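PDB 4IGV: kirola from Actinidia deliciosa, which is a kiwifruit allergen of the ripening-related protein family, of unsettled function, which probably binds small hydrophobic ligands inside a Bet v 1-like fold. Local coordinates for residues Lys97-Ile102 and Trp116-Glu121; Lys70-Ala75 and Lys86-Asp91. One frame throughout, in Å; residues are numbered along the deposited sequence. Where two conformers were deposited one is given.

In the fold
Both contacts lie in the seven-stranded antiparallel sheet that wraps round the long helix 131-145 and, with two short helices, 17-25 and 30-34, builds the Bet v 1-like fold. They follow one another along the chain: contact 2 pairs strands 65-77 and 82-88 of one hairpin, and contact 1 pairs strands 96-107 and 112-122 of the next. Their centres are about 10 Å apart. Strands 82-88 and 96-107 are neighbours in the sheet, so the two hairpins join edge to edge, probably with a hydrogen bond from Ile87 N to Phe99 O, and Ile100 packs on Lys86. Phe99, Phe118, Asp71 and Ile87 share one continuous surface; in Bet v 1 relatives the corresponding surface lines an internal cavity, and it probably faces the interior here too.

Contact 1 (Lys97-Ile102 and Trp116-Glu121); sequences KTFIII and WTFHYE
Strands 98-102 and 116-121 run antiparallel at 177°, and Ile102 and Thr117 exchange two backbone hydrogen bonds, as do Ile100 and His119. At the far end Lys97 and Thr98 both face Glu121 in a classic beta bulge: Glu121 O takes a bond from Lys97 N (2.8 Å) and a weak one from Thr98 N, while Glu121 N returns a bond to Thr98 O (3.0 Å). Among Phe99, Ile101, Phe118 and Tyr120, the Phe99 and Phe118 rings pair edge-to-face, planes at 60°, with Phe99 CE2 over the Phe118 face toward its rim. Tyr120 CB lies over the Phe99 ring in a CH-pi contact, 4.1 Å from its centroid. With CG held between its backbone N and carbonyl carbon (chi1 53°), the Tyr120 ring slides past Phe99 with little overlap, and its OH hydrogen-bonds Glu129 OE1. This face of the Bet v 1-like hairpin is covered by Pro130 and helix 131-145, whose Leu133 meets Phe99 and whose Thr141 binds Trp116 NE1. Ile101 CG1 lies alongside Phe118 CD1, while CG2 meets the Trp116 edge at CE3 (3.8 Å). On the other face, Ile102 CD1 reaches the His119 ring edge at CD2 (3.9 Å), and a water bridges Thr98 OG1 and Glu121 OE1.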
loop_
_atom_site.group_PDB
_atom_site.type_symbol
_atom_site.label_atom_id
_atom_site.label_comp_id
_atom_site.label_asym_id
_atom_site.label_seq_id
_atom_site.Cartn_x
_atom_site.Cartn_y
_atom_site.Cartn_z
ATOM N N LYS A 97 -17.109 -0.882 3.043
ATOM C CA LYS A 97 -17.522 0.372 3.631
ATOM C C LYS A 97 -16.323 1.226 3.985
ATOM O O LYS A 97 -16.300 2.426 3.753
ATOM C CB LYS A 97 -18.338 0.108 4.900
ATOM C CG LYS A 97 -18.902 1.369 5.522
ATOM C CD LYS A 97 -19.873 1.037 6.610
ATOM C CE LYS A 97 -20.350 2.300 7.329
ATOM N NZ LYS A 97 -21.174 2.007 8.532
ATOM N N THR A 98 -15.329 0.575 4.565
ATOM C CA THR A 98 -14.090 1.193 4.957
ATOM C C THR A 98 -12.914 0.273 4.688
ATOM O O THR A 98 -13.045 -0.939 4.722
ATOM C CB THR A 98 -14.047 1.573 6.448
ATOM O OG1 THR A 98 -14.062 0.421 7.273
ATOM C CG2 THR A 98 -15.241 2.428 6.852
ATOM N N PHE A 99 -11.757 0.875 4.402
ATOM C CA PHE A 99 -10.554 0.132 4.089
ATOM C C PHE A 99 -9.336 0.981 4.397
ATOM O O PHE A 99 -9.196 2.072 3.867
ATOM C CB PHE A 99 -10.551 -0.301 2.620
ATOM C CG PHE A 99 -9.812 -1.603 2.357
ATOM C CD1 PHE A 99 -10.470 -2.705 1.985
ATOM C CD2 PHE A 99 -8.424 -1.708 2.532
ATOM C CE1 PHE A 99 -9.809 -3.896 1.761
ATOM C CE2 PHE A 99 -7.794 -2.904 2.315
ATOM C CZ PHE A 99 -8.480 -3.959 1.929
ATOM N N ILE A 100 -8.479 0.454 5.266
ATOM C CA ILE A 100 -7.240 1.100 5.676
ATOM C C ILE A 100 -6.090 0.132 5.408
ATOM O O ILE A 100 -6.208 -1.063 5.621
ATOM C CB ILE A 100 -7.243 1.394 7.192
ATOM C CG1 ILE A 100 -8.458 2.269 7.564
ATOM C CG2 ILE A 100 -5.978 2.035 7.565
ATOM C CD1 ILE A 100 -8.539 3.372 6.870
ATOM N N ILE A 101 -4.994 0.659 4.877
ATOM C CA ILE A 101 -3.798 -0.118 4.612
ATOM C C ILE A 101 -2.644 0.530 5.352
ATOM O O ILE A 101 -2.369 1.700 5.200
ATOM C CB ILE A 101 -3.452 -0.140 3.110
ATOM C CG1 ILE A 101 -4.589 -0.843 2.346
ATOM C CG2 ILE A 101 -2.089 -0.870 2.843
ATOM C CD1 ILE A 101 -4.386 -0.853 0.814
ATOM N N ILE A 102 -1.993 -0.242 6.191
ATOM C CA ILE A 102 -0.814 0.203 6.950
ATOM C C ILE A 102 0.394 -0.502 6.416
ATOM O O ILE A 102 0.399 -1.745 6.282
ATOM C CB ILE A 102 -0.951 -0.101 8.448
ATOM C CG1 ILE A 102 -2.265 0.379 9.017
ATOM C CG2 ILE A 102 0.216 0.520 9.201
ATOM C CD1 ILE A 102 -2.495 -0.160 10.463
ATOM N N TRP A 116 2.455 -5.535 5.941
ATOM C CA TRP A 116 1.234 -4.960 5.351
ATOM C C TRP A 116 0.051 -5.369 6.244
ATOM O O TRP A 116 -0.115 -6.571 6.541
ATOM C CB TRP A 116 1.042 -5.564 3.945
ATOM C CG TRP A 116 2.022 -5.079 2.950
ATOM C CD1 TRP A 116 3.183 -5.675 2.622
ATOM C CD2 TRP A 116 1.877 -3.957 2.069
ATOM N NE1 TRP A 116 3.842 -4.938 1.653
ATOM C CE2 TRP A 116 3.015 -3.919 1.259
ATOM C CE3 TRP A 116 0.863 -3.058 1.834
ATOM C CZ2 TRP A 116 3.205 -2.949 0.289
ATOM C CZ3 TRP A 116 1.040 -2.082 0.881
ATOM C CH2 TRP A 116 2.188 -2.067 0.073
ATOM N N THR A 117 -0.727 -4.403 6.689
ATOM C CA THR A 117 -1.893 -4.651 7.475
ATOM C C THR A 117 -3.089 -4.007 6.817
ATOM O O THR A 117 -3.051 -2.808 6.514
ATOM C CB THR A 117 -1.722 -4.142 8.931
ATOM O OG1 THR A 117 -0.614 -4.729 9.555
ATOM C CG2 THR A 117 -2.987 -4.432 9.781
ATOM N N PHE A 118 -4.165 -4.757 6.639
ATOM C CA PHE A 118 -5.439 -4.231 6.183
ATOM C C PHE A 118 -6.429 -4.272 7.322
ATOM O O PHE A 118 -6.529 -5.270 8.015
ATOM C CB PHE A 118 -6.055 -5.061 5.066
ATOM C CG PHE A 118 -5.238 -5.212 3.808
ATOM C CD1 PHE A 118 -4.181 -4.401 3.461
ATOM C CD2 PHE A 118 -5.626 -6.193 2.889
ATOM C CE1 PHE A 118 -3.512 -4.587 2.261
ATOM C CE2 PHE A 118 -4.935 -6.384 1.681
ATOM C CZ PHE A 118 -3.927 -5.556 1.377
ATOM N N HIS A 119 -7.165 -3.180 7.515
ATOM C CA HIS A 119 -8.318 -3.179 8.414
ATOM C C HIS A 119 -9.484 -2.743 7.554
ATOM O O HIS A 119 -9.443 -1.683 6.920
ATOM C CB HIS A 119 -8.156 -2.168 9.543
ATOM C CG HIS A 119 -7.123 -2.533 10.554
ATOM N ND1 HIS A 119 -7.385 -3.443 11.562
ATOM C CD2 HIS A 119 -5.868 -2.080 10.774
ATOM C CE1 HIS A 119 -6.296 -3.602 12.300
ATOM N NE2 HIS A 119 -5.365 -2.786 11.850
ATOM N N TYR A 120 -10.546 -3.525 7.525
ATOM C CA TYR A 120 -11.630 -3.236 6.600
ATOM C C TYR A 120 -12.965 -3.627 7.195
ATOM O O TYR A 120 -13.065 -4.408 8.161
ATOM C CB TYR A 120 -11.432 -4.006 5.266
ATOM C CG TYR A 120 -11.216 -5.496 5.399
ATOM C CD1 TYR A 120 -12.307 -6.369 5.439
ATOM C CD2 TYR A 120 -9.954 -6.029 5.561
ATOM C CE1 TYR A 120 -12.122 -7.699 5.615
ATOM C CE2 TYR A 120 -9.766 -7.355 5.727
ATOM C CZ TYR A 120 -10.844 -8.182 5.748
ATOM O OH TYR A 120 -10.752 -9.564 5.909
ATOM N N GLU A 121 -14.007 -3.060 6.604
ATOM C CA GLU A 121 -15.374 -3.464 6.911
ATOM C C GLU A 121 -16.087 -3.717 5.603
ATOM O O GLU A 121 -16.139 -2.816 4.755
ATOM C CB GLU A 121 -16.109 -2.419 7.746
ATOM C CG GLU A 121 -17.543 -2.891 8.060
ATOM C CD GLU A 121 -18.407 -1.950 8.846
ATOM O OE1 GLU A 121 -17.895 -1.014 9.484
ATOM O OE2 GLU A 121 -19.632 -2.166 8.799
HETATM O O HOH W 1 -21.905 -1.231 9.290
HETATM O O HOH W 2 -15.803 0.466 9.350
HETATM O O HOH W 3 1.471 -3.055 8.985
#

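Contact 2 (Lys70-Ala75 and Lys86-Asp91); sequences KDIVEA and KIVEGD
Lys70 and Glu89 lie side by side and point the same way. The lysine chain bends at chi3 (67°), laying its end over the flat face of the carboxylate in a long salt bridge, Lys70 NZ 3.5 Å from both Glu89 OE1 and OE2. The Val88 side chain crosses the lysine, its CG2 3.6 Å from Lys70 CE. On the same face Ile72 and Lys86 also run alongside each other, Ile72 CG2 resting on Lys86 CB. Glu74 OE1 rests on Lys86 CB and CD, but is 5.0 Å from Lys86 NZ, too far for a salt bridge. Asp71 and Ile87 point together to the other face, where Asp71 OD1 sits 3.6 Å from Ile87 CG1 and OD2 hydrogen-bonds an oxygen of an unidentified molecule, probably from the crystallisation liquor. Val88 and Glu89 both face Lys70 in a classic beta bulge where strand 82-88 of this hairpin meets a corner of the chain. Lys70 O accepts from Val88 N (2.8 Å), nearly in line with its C=O, and from Glu89 N (3.3 Å) on a lone pair. These backbone bonds hold the bulge, the bridge adding probably little at the exposed side; charge on buried Asp71 would probably be costly without a polar partner.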
loop_
_atom_site.group_PDB
_atom_site.type_symbol
_atom_site.label_atom_id
_atom_site.label_comp_id
_atom_site.label_asym_id
_atom_site.label_seq_id
_atom_site.Cartn_x
_atom_site.Cartn_y
_atom_site.Cartn_z
ATOM N N LYS A 70 -8.726 6.577 -4.547
ATOM C CA LYS A 70 -8.239 7.814 -3.978
ATOM C C LYS A 70 -8.088 7.566 -2.496
ATOM O O LYS A 70 -9.019 7.112 -1.810
ATOM C CB LYS A 70 -9.238 8.959 -4.208
ATOM C CG LYS A 70 -8.767 10.266 -3.768
ATOM C CD LYS A 70 -9.742 11.408 -4.078
ATOM C CE LYS A 70 -10.987 11.299 -3.311
ATOM N NZ LYS A 70 -11.789 12.556 -3.528
ATOM N N ASP A 71 -6.909 7.884 -1.980
ATOM C CA ASP A 71 -6.558 7.628 -0.587
ATOM C C ASP A 71 -6.121 8.887 0.116
ATOM O O ASP A 71 -5.580 9.804 -0.538
ATOM C CB ASP A 71 -5.354 6.694 -0.436
ATOM C CG ASP A 71 -5.557 5.301 -0.942
ATOM O OD1 ASP A 71 -6.551 4.993 -1.622
ATOM O OD2 ASP A 71 -4.621 4.475 -0.676
ATOM N N ILE A 72 -6.358 8.937 1.434
ATOM C CA ILE A 72 -5.762 9.933 2.316
ATOM C C ILE A 72 -4.687 9.266 3.158
ATOM O O ILE A 72 -4.822 8.121 3.576
ATOM C CB ILE A 72 -6.822 10.694 3.214
ATOM C CG1 ILE A 72 -6.164 11.763 4.095
ATOM C CG2 ILE A 72 -7.640 9.746 4.070
ATOM C CD1 ILE A 72 -7.163 12.810 4.636
ATOM N N VAL A 73 -3.592 9.979 3.386
ATOM C CA VAL A 73 -2.579 9.502 4.332
ATOM C C VAL A 73 -3.095 9.893 5.714
ATOM O O VAL A 73 -3.107 11.078 6.087
ATOM C CB VAL A 73 -1.236 10.088 4.065
ATOM C CG1 VAL A 73 -0.257 9.632 5.192
ATOM C CG2 VAL A 73 -0.689 9.624 2.697
ATOM N N GLU A 74 -3.599 8.930 6.469
ATOM C CA GLU A 74 -4.242 9.158 7.762
ATOM C C GLU A 74 -3.219 9.284 8.874
ATOM O O GLU A 74 -3.548 9.880 9.899
ATOM C CB GLU A 74 -5.189 7.962 8.025
ATOM C CG GLU A 74 -5.686 7.575 9.331
ATOM C CD GLU A 74 -6.800 6.496 9.160
ATOM O OE1 GLU A 74 -7.734 6.703 8.353
ATOM O OE2 GLU A 74 -6.786 5.546 9.918
ATOM N N ALA A 75 -2.086 8.619 8.764
ATOM C CA ALA A 75 -1.097 8.575 9.832
ATOM C C ALA A 75 0.265 8.300 9.302
ATOM O O ALA A 75 0.425 7.568 8.317
ATOM C CB ALA A 75 -1.503 7.487 10.866
ATOM N N LYS A 86 -5.903 5.570 4.040
ATOM C CA LYS A 86 -7.344 5.327 4.093
ATOM C C LYS A 86 -7.906 5.442 2.674
ATOM O O LYS A 86 -7.769 6.488 2.075
ATOM C CB LYS A 86 -8.061 6.314 5.026
ATOM C CG LYS A 86 -9.571 6.212 4.965
ATOM C CD LYS A 86 -10.201 7.243 5.905
ATOM C CE LYS A 86 -11.663 7.312 5.721
ATOM N NZ LYS A 86 -12.115 8.426 6.603
ATOM N N ILE A 87 -8.570 4.417 2.178
ATOM C CA ILE A 87 -9.197 4.467 0.866
ATOM C C ILE A 87 -10.516 5.178 0.983
ATOM O O ILE A 87 -11.350 4.805 1.813
ATOM C CB ILE A 87 -9.379 3.054 0.231
ATOM C CG1 ILE A 87 -8.049 2.291 0.223
ATOM C CG2 ILE A 87 -10.038 3.211 -1.191
ATOM C CD1 ILE A 87 -8.133 0.823 -0.225
ATOM N N VAL A 88 -10.715 6.233 0.206
ATOM C CA VAL A 88 -11.940 7.043 0.337
ATOM C C VAL A 88 -12.827 6.937 -0.857
ATOM O O VAL A 88 -14.060 7.076 -0.724
ATOM C CB VAL A 88 -11.659 8.489 0.695
ATOM C CG1 VAL A 88 -10.950 8.527 2.102
ATOM C CG2 VAL A 88 -10.894 9.248 -0.322
ATOM N N GLU A 89 -12.265 6.664 -2.020
ATOM C CA GLU A 89 -13.045 6.413 -3.227
ATOM C C GLU A 89 -12.375 5.367 -4.078
ATOM O O GLU A 89 -11.163 5.199 -4.000
ATOM C CB GLU A 89 -13.171 7.687 -4.085
ATOM C CG GLU A 89 -13.830 8.852 -3.455
ATOM C CD GLU A 89 -14.019 10.041 -4.419
ATOM O OE1 GLU A 89 -13.335 10.101 -5.477
ATOM O OE2 GLU A 89 -14.863 10.918 -4.115
ATOM N N GLY A 90 -13.148 4.691 -4.889
ATOM C CA GLY A 90 -12.620 3.804 -5.908
ATOM C C GLY A 90 -13.323 2.487 -5.947
ATOM O O GLY A 90 -14.325 2.271 -5.275
ATOM N N ASP A 91 -12.816 1.598 -6.785
ATOM C CA ASP A 91 -13.469 0.307 -6.998
ATOM C C ASP A 91 -13.671 -0.428 -5.676
ATOM O O ASP A 91 -14.700 -1.090 -5.487
ATOM C CB ASP A 91 -12.666 -0.552 -7.977
ATOM C CG ASP A 91 -12.563 0.074 -9.354
ATOM O OD1 ASP A 91 -13.249 -0.389 -10.281
ATOM O OD2 ASP A 91 -11.816 1.052 -9.550
#